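Long-range contact in putative glucarate dehydratase (Pseudomonas fluorescens, PDB 4IT1), which probably catalyses the magnesium-dependent dehydration of D-glucarate to 5-dehydro-4-deoxy-D-glucarate, as a member of the mandelate racemase/muconate lactonizing enzyme family: residues A[127-141]-A[314-326]. Sequence-based numbering, arbitrary orientation.
Sequences KAVSNAYSAFEVAFL and ADHHYWGGLRDTQ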
loop_
_atom_site.group_PDB
_atom_site.type_symbol
_atom_site.label_atom_id
_atom_site.label_comp_id
_atom_site.label_asym_id
_atom_site.label_seq_id
_atom_site.Cartn_x
_atom_site.Cartn_y
_atom_site.Cartn_z
ATOM N N LYS A 127 14.413 -12.558 -4.994
ATOM C CA LYS A 127 12.982 -12.585 -5.334
ATOM C C LYS A 127 12.243 -13.818 -4.816
ATOM O O LYS A 127 11.037 -13.951 -5.036
ATOM C CB LYS A 127 12.781 -12.514 -6.846
ATOM C CG LYS A 127 13.443 -11.344 -7.541
ATOM C CD LYS A 127 12.483 -10.193 -7.752
ATOM C CE LYS A 127 13.096 -9.158 -8.686
ATOM N NZ LYS A 127 14.330 -8.539 -8.112
ATOM N N ALA A 128 12.960 -14.714 -4.139
ATOM C CA ALA A 128 12.407 -16.008 -3.723
ATOM C C ALA A 128 11.101 -15.881 -2.932
ATOM O O ALA A 128 10.070 -16.441 -3.323
ATOM C CB ALA A 128 13.441 -16.797 -2.927
ATOM N N VAL A 129 11.156 -15.152 -1.821
ATOM C CA VAL A 129 9.979 -14.911 -0.998
ATOM C C VAL A 129 8.856 -14.246 -1.817
ATOM O O VAL A 129 7.710 -14.692 -1.772
ATOM C CB VAL A 129 10.345 -14.096 0.262
ATOM C CG1 VAL A 129 9.101 -13.639 1.013
ATOM C CG2 VAL A 129 11.241 -14.921 1.180
ATOM N N SER A 130 9.204 -13.221 -2.597
ATOM C CA SER A 130 8.223 -12.450 -3.366
ATOM C C SER A 130 7.523 -13.222 -4.479
ATOM O O SER A 130 6.311 -13.103 -4.632
ATOM C CB SER A 130 8.850 -11.172 -3.919
ATOM O OG SER A 130 9.055 -10.262 -2.861
ATOM N N ASN A 131 8.287 -13.983 -5.262
ATOM C CA ASN A 131 7.732 -14.820 -6.323
ATOM C C ASN A 131 6.772 -15.879 -5.792
ATOM O O ASN A 131 5.696 -16.095 -6.357
ATOM C CB ASN A 131 8.842 -15.495 -7.122
ATOM C CG ASN A 131 9.735 -14.505 -7.825
ATOM O OD1 ASN A 131 9.582 -13.294 -7.672
ATOM N ND2 ASN A 131 10.674 -15.015 -8.611
ATOM N N ALA A 132 7.167 -16.529 -4.700
ATOM C CA ALA A 132 6.357 -17.584 -4.098
ATOM C C ALA A 132 5.111 -17.037 -3.394
ATOM O O ALA A 132 4.043 -17.653 -3.450
ATOM C CB ALA A 132 7.193 -18.420 -3.139
ATOM N N TYR A 133 5.248 -15.892 -2.728
ATOM C CA TYR A 133 4.098 -15.243 -2.103
ATOM C C TYR A 133 3.096 -14.835 -3.182
ATOM O O TYR A 133 1.926 -15.206 -3.113
ATOM C CB TYR A 133 4.516 -14.046 -1.241
ATOM C CG TYR A 133 3.353 -13.365 -0.542
ATOM C CD1 TYR A 133 2.738 -13.948 0.569
ATOM C CD2 TYR A 133 2.860 -12.139 -1.000
ATOM C CE1 TYR A 133 1.670 -13.330 1.203
ATOM C CE2 TYR A 133 1.794 -11.512 -0.375
ATOM C CZ TYR A 133 1.201 -12.109 0.725
ATOM O OH TYR A 133 0.140 -11.486 1.350
ATOM N N SER A 134 3.574 -14.120 -4.196
ATOM C CA SER A 134 2.729 -13.674 -5.301
ATOM C C SER A 134 1.965 -14.813 -5.980
ATOM O O SER A 134 0.807 -14.640 -6.366
ATOM C CB SER A 134 3.560 -12.932 -6.340
ATOM O OG SER A 134 2.826 -12.728 -7.539
ATOM N N ALA A 135 2.621 -15.963 -6.134
ATOM C CA ALA A 135 2.025 -17.118 -6.809
ATOM C C ALA A 135 0.717 -17.554 -6.134
ATOM O O ALA A 135 -0.304 -17.760 -6.804
ATOM C CB ALA A 135 3.015 -18.271 -6.863
ATOM N N PHE A 136 0.761 -17.660 -4.808
ATOM C CA PHE A 136 -0.381 -18.093 -4.022
ATOM C C PHE A 136 -1.325 -16.953 -3.620
ATOM O O PHE A 136 -2.540 -17.159 -3.547
ATOM C CB PHE A 136 0.088 -18.885 -2.802
ATOM C CG PHE A 136 0.778 -20.175 -3.155
ATOM C CD1 PHE A 136 0.123 -21.147 -3.910
ATOM C CD2 PHE A 136 2.082 -20.420 -2.742
ATOM C CE1 PHE A 136 0.756 -22.337 -4.244
ATOM C CE2 PHE A 136 2.719 -21.610 -3.069
ATOM C CZ PHE A 136 2.055 -22.569 -3.821
ATOM N N GLU A 137 -0.765 -15.766 -3.368
ATOM C CA GLU A 137 -1.556 -14.575 -3.029
ATOM C C GLU A 137 -2.708 -14.386 -4.014
ATOM O O GLU A 137 -3.854 -14.215 -3.600
ATOM C CB GLU A 137 -0.669 -13.316 -2.976
ATOM C CG GLU A 137 -1.324 -12.088 -2.346
ATOM C CD GLU A 137 -1.583 -10.945 -3.331
ATOM O OE1 GLU A 137 -1.579 -11.159 -4.564
ATOM O OE2 GLU A 137 -1.801 -9.807 -2.866
ATOM N N VAL A 138 -2.395 -14.444 -5.307
ATOM C CA VAL A 138 -3.396 -14.317 -6.361
ATOM C C VAL A 138 -4.508 -15.355 -6.182
ATOM O O VAL A 138 -5.688 -15.005 -6.198
ATOM C CB VAL A 138 -2.753 -14.388 -7.767
ATOM C CG1 VAL A 138 -3.806 -14.459 -8.866
ATOM C CG2 VAL A 138 -1.842 -13.188 -7.989
ATOM N N ALA A 139 -4.133 -16.614 -5.972
ATOM C CA ALA A 139 -5.107 -17.690 -5.788
ATOM C C ALA A 139 -5.944 -17.511 -4.525
ATOM O O ALA A 139 -7.152 -17.750 -4.547
ATOM C CB ALA A 139 -4.412 -19.040 -5.790
ATOM N N PHE A 140 -5.298 -17.089 -3.437
ATOM C CA PHE A 140 -5.982 -16.741 -2.187
ATOM C C PHE A 140 -7.028 -15.633 -2.368
ATOM O O PHE A 140 -8.076 -15.654 -1.722
ATOM C CB PHE A 140 -4.973 -16.258 -1.152
ATOM C CG PHE A 140 -4.411 -17.337 -0.277
ATOM C CD1 PHE A 140 -3.750 -18.434 -0.820
ATOM C CD2 PHE A 140 -4.494 -17.224 1.108
ATOM C CE1 PHE A 140 -3.208 -19.412 0.005
ATOM C CE2 PHE A 140 -3.957 -18.198 1.937
ATOM C CZ PHE A 140 -3.308 -19.289 1.384
ATOM N N LEU A 141 -6.724 -14.654 -3.218
ATOM C CA LEU A 141 -7.645 -13.544 -3.472
ATOM C C LEU A 141 -8.728 -13.939 -4.463
ATOM O O LEU A 141 -9.894 -13.589 -4.275
ATOM C CB LEU A 141 -6.904 -12.289 -3.944
ATOM C CG LEU A 141 -6.053 -11.550 -2.902
ATOM C CD1 LEU A 141 -5.144 -10.529 -3.568
ATOM C CD2 LEU A 141 -6.910 -10.889 -1.833
ATOM N N ALA A 314 5.729 -2.159 -13.235
ATOM C CA ALA A 314 5.409 -3.186 -12.251
ATOM C C ALA A 314 5.054 -4.519 -12.916
ATOM O O ALA A 314 4.793 -4.576 -14.121
ATOM C CB ALA A 314 4.273 -2.717 -11.351
ATOM N N ASP A 315 5.052 -5.579 -12.114
ATOM C CA ASP A 315 4.814 -6.954 -12.558
ATOM C C ASP A 315 4.486 -7.708 -11.285
ATOM O O ASP A 315 5.356 -7.894 -10.429
ATOM C CB ASP A 315 6.069 -7.532 -13.217
ATOM C CG ASP A 315 5.850 -8.911 -13.828
ATOM O OD1 ASP A 315 5.118 -9.737 -13.240
ATOM O OD2 ASP A 315 6.439 -9.171 -14.905
ATOM N N HIS A 316 3.224 -8.110 -11.142
ATOM C CA HIS A 316 2.741 -8.617 -9.865
ATOM C C HIS A 316 3.420 -9.932 -9.489
ATOM O O HIS A 316 3.425 -10.321 -8.316
ATOM C CB HIS A 316 1.217 -8.786 -9.885
ATOM C CG HIS A 316 0.741 -9.933 -10.724
ATOM N ND1 HIS A 316 0.540 -9.825 -12.086
ATOM C CD2 HIS A 316 0.425 -11.208 -10.396
ATOM C CE1 HIS A 316 0.115 -10.985 -12.558
ATOM N NE2 HIS A 316 0.039 -11.842 -11.553
ATOM N N HIS A 317 3.982 -10.604 -10.492
ATOM C CA HIS A 317 4.592 -11.912 -10.298
ATOM C C HIS A 317 5.790 -11.844 -9.377
ATOM O O HIS A 317 5.942 -12.690 -8.495
ATOM C CB HIS A 317 5.013 -12.513 -11.627
ATOM C CG HIS A 317 3.877 -12.757 -12.564
ATOM N ND1 HIS A 317 3.733 -12.075 -13.752
ATOM C CD2 HIS A 317 2.831 -13.616 -12.493
ATOM C CE1 HIS A 317 2.652 -12.505 -14.375
ATOM N NE2 HIS A 317 2.086 -13.438 -13.630
ATOM N N TYR A 318 6.637 -10.838 -9.570
ATOM C CA TYR A 318 7.847 -10.756 -8.753
ATOM C C TYR A 318 7.852 -9.645 -7.724
ATOM O O TYR A 318 8.655 -9.671 -6.794
ATOM C CB TYR A 318 9.122 -10.756 -9.602
ATOM C CG TYR A 318 9.294 -9.611 -10.560
ATOM C CD1 TYR A 318 9.721 -8.356 -10.118
ATOM C CD2 TYR A 318 9.099 -9.797 -11.921
ATOM C CE1 TYR A 318 9.906 -7.311 -11.009
ATOM C CE2 TYR A 318 9.287 -8.755 -12.822
ATOM C CZ TYR A 318 9.682 -7.513 -12.358
ATOM O OH TYR A 318 9.873 -6.475 -13.253
ATOM N N TRP A 319 6.945 -8.684 -7.862
ATOM C CA TRP A 319 6.853 -7.626 -6.858
ATOM C C TRP A 319 6.170 -8.079 -5.579
ATOM O O TRP A 319 6.180 -7.359 -4.578
ATOM C CB TRP A 319 6.180 -6.390 -7.425
ATOM C CG TRP A 319 7.139 -5.473 -8.068
ATOM C CD1 TRP A 319 7.523 -5.472 -9.377
ATOM C CD2 TRP A 319 7.849 -4.402 -7.436
ATOM N NE1 TRP A 319 8.432 -4.462 -9.604
ATOM C CE2 TRP A 319 8.636 -3.781 -8.431
ATOM C CE3 TRP A 319 7.879 -3.894 -6.132
ATOM C CZ2 TRP A 319 9.450 -2.676 -8.162
ATOM C CZ3 TRP A 319 8.692 -2.782 -5.863
ATOM C CH2 TRP A 319 9.474 -2.198 -6.874
ATOM N N GLY A 320 5.578 -9.272 -5.610
ATOM C CA GLY A 320 4.986 -9.856 -4.407
ATOM C C GLY A 320 3.467 -9.942 -4.404
ATOM O O GLY A 320 2.858 -10.050 -3.348
ATOM N N GLY A 321 2.853 -9.902 -5.583
ATOM C CA GLY A 321 1.399 -10.007 -5.671
ATOM C C GLY A 321 0.653 -8.709 -5.939
ATOM O O GLY A 321 1.244 -7.689 -6.308
ATOM N N LEU A 322 -0.658 -8.754 -5.728
ATOM C CA LEU A 322 -1.544 -7.694 -6.196
ATOM C C LEU A 322 -1.578 -6.500 -5.259
ATOM O O LEU A 322 -1.520 -5.363 -5.715
ATOM C CB LEU A 322 -2.949 -8.244 -6.467
ATOM C CG LEU A 322 -3.036 -9.411 -7.463
ATOM C CD1 LEU A 322 -4.476 -9.858 -7.639
ATOM C CD2 LEU A 322 -2.425 -9.079 -8.820
ATOM N N ARG A 323 -1.648 -6.760 -3.958
ATOM C CA ARG A 323 -1.665 -5.696 -2.968
ATOM C C ARG A 323 -0.328 -4.962 -2.880
ATOM O O ARG A 323 -0.303 -3.745 -2.656
ATOM C CB ARG A 323 -2.102 -6.218 -1.598
ATOM C CG ARG A 323 -3.604 -6.445 -1.511
ATOM C CD ARG A 323 -4.046 -6.917 -0.134
ATOM N NE ARG A 323 -5.469 -7.260 -0.145
ATOM C CZ ARG A 323 -6.119 -7.866 0.847
ATOM N NH1 ARG A 323 -5.490 -8.216 1.962
ATOM N NH2 ARG A 323 -7.413 -8.121 0.723
ATOM N N ASP A 324 0.768 -5.700 -3.066
ATOM C CA ASP A 324 2.109 -5.112 -3.078
ATOM C C ASP A 324 2.284 -4.204 -4.291
ATOM O O ASP A 324 2.934 -3.158 -4.209
ATOM C CB ASP A 324 3.194 -6.204 -3.063
ATOM C CG ASP A 324 3.475 -6.751 -1.663
ATOM O OD1 ASP A 324 2.900 -6.249 -0.670
ATOM O OD2 ASP A 324 4.288 -7.692 -1.556
ATOM N N THR A 325 1.701 -4.621 -5.413
ATOM C CA THR A 325 1.674 -3.821 -6.637
ATOM C C THR A 325 0.919 -2.481 -6.459
ATOM O O THR A 325 1.296 -1.462 -7.057
ATOM C CB THR A 325 1.079 -4.635 -7.800
ATOM O OG1 THR A 325 1.927 -5.759 -8.072
ATOM C CG2 THR A 325 0.979 -3.811 -9.050
ATOM N N GLN A 326 -0.126 -2.491 -5.630
ATOM C CA GLN A 326 -0.896 -1.285 -5.337
ATOM C C GLN A 326 -0.053 -0.352 -4.480
ATOM O O GLN A 326 0.012 0.859 -4.731
ATOM C CB GLN A 326 -2.193 -1.625 -4.598
ATOM C CG GLN A 326 -3.181 -2.467 -5.382
ATOM C CD GLN A 326 -4.508 -2.596 -4.664
ATOM O OE1 GLN A 326 -5.344 -1.694 -4.711
ATOM N NE2 GLN A 326 -4.706 -3.718 -3.991
HETATM O O HOH W 1 4.772 -15.343 -8.966
HETATM O O HOH W 2 0.688 -8.380 -2.606
#
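E137 lays its carboxylate across the first turn of helix 322-334 and takes up two backbone N-H groups there. L322 N gives a nearly straight bond to E137 OE1 (2.8 Å), though 30° out of the carboxylate plane. R323 N reaches the syn lone pair of E137 OE2 almost straight (3.2 Å). A water links E137 OE2, G320 O and D324 N at this helix start, whose positive end would be expected to favour the carboxylate charge. Cut back to an alanine, E137 would probably leave the N-H groups of L322 and R323 without these acceptors and open a gap beside G321.

One turn earlier, with chi1 at 168°, S134 swings OG away from its backbone N and onto H316 O, donating at 2.6 Å from above the carbonyl plane; the same oxygen also accepts from G321 N. Two CA-H...O contacts run in opposite directions, G320 CA to S130 O and N131 CA to H317 O, and a second water joins N131 O to H317 O. G320 and G321 keep the backbones close, the CA atoms of S134 and G321 being 3.9 Å apart; a CB on G321 would clash with E137 OE1. G320 O meets the edge of the Y133 ring in its plane.

Van der Waals contacts flank the polar centre: V138 CG2 packs on L322 CG (4.0 Å) and H316 CD2, L141 CD2 lies over one guanidinium face of R323, and K127 CD and CE run alongside Y318 CB and CD1, with K127 NZ hydrogen-bonded to T295 OG1.

The contact joins helix 128-148 of the N-terminal domain to the beta-alpha connection, with its short helix 316-319, between strand 311-314 and helix 322-334 of the enolase-type barrel domain, near magnesium ligand N291, which Y318 approaches. Segments 128-141 and 322-326 run at 106° to each other; helix 95-107 packs on Y133, and helix 348-360 on V138 and L322.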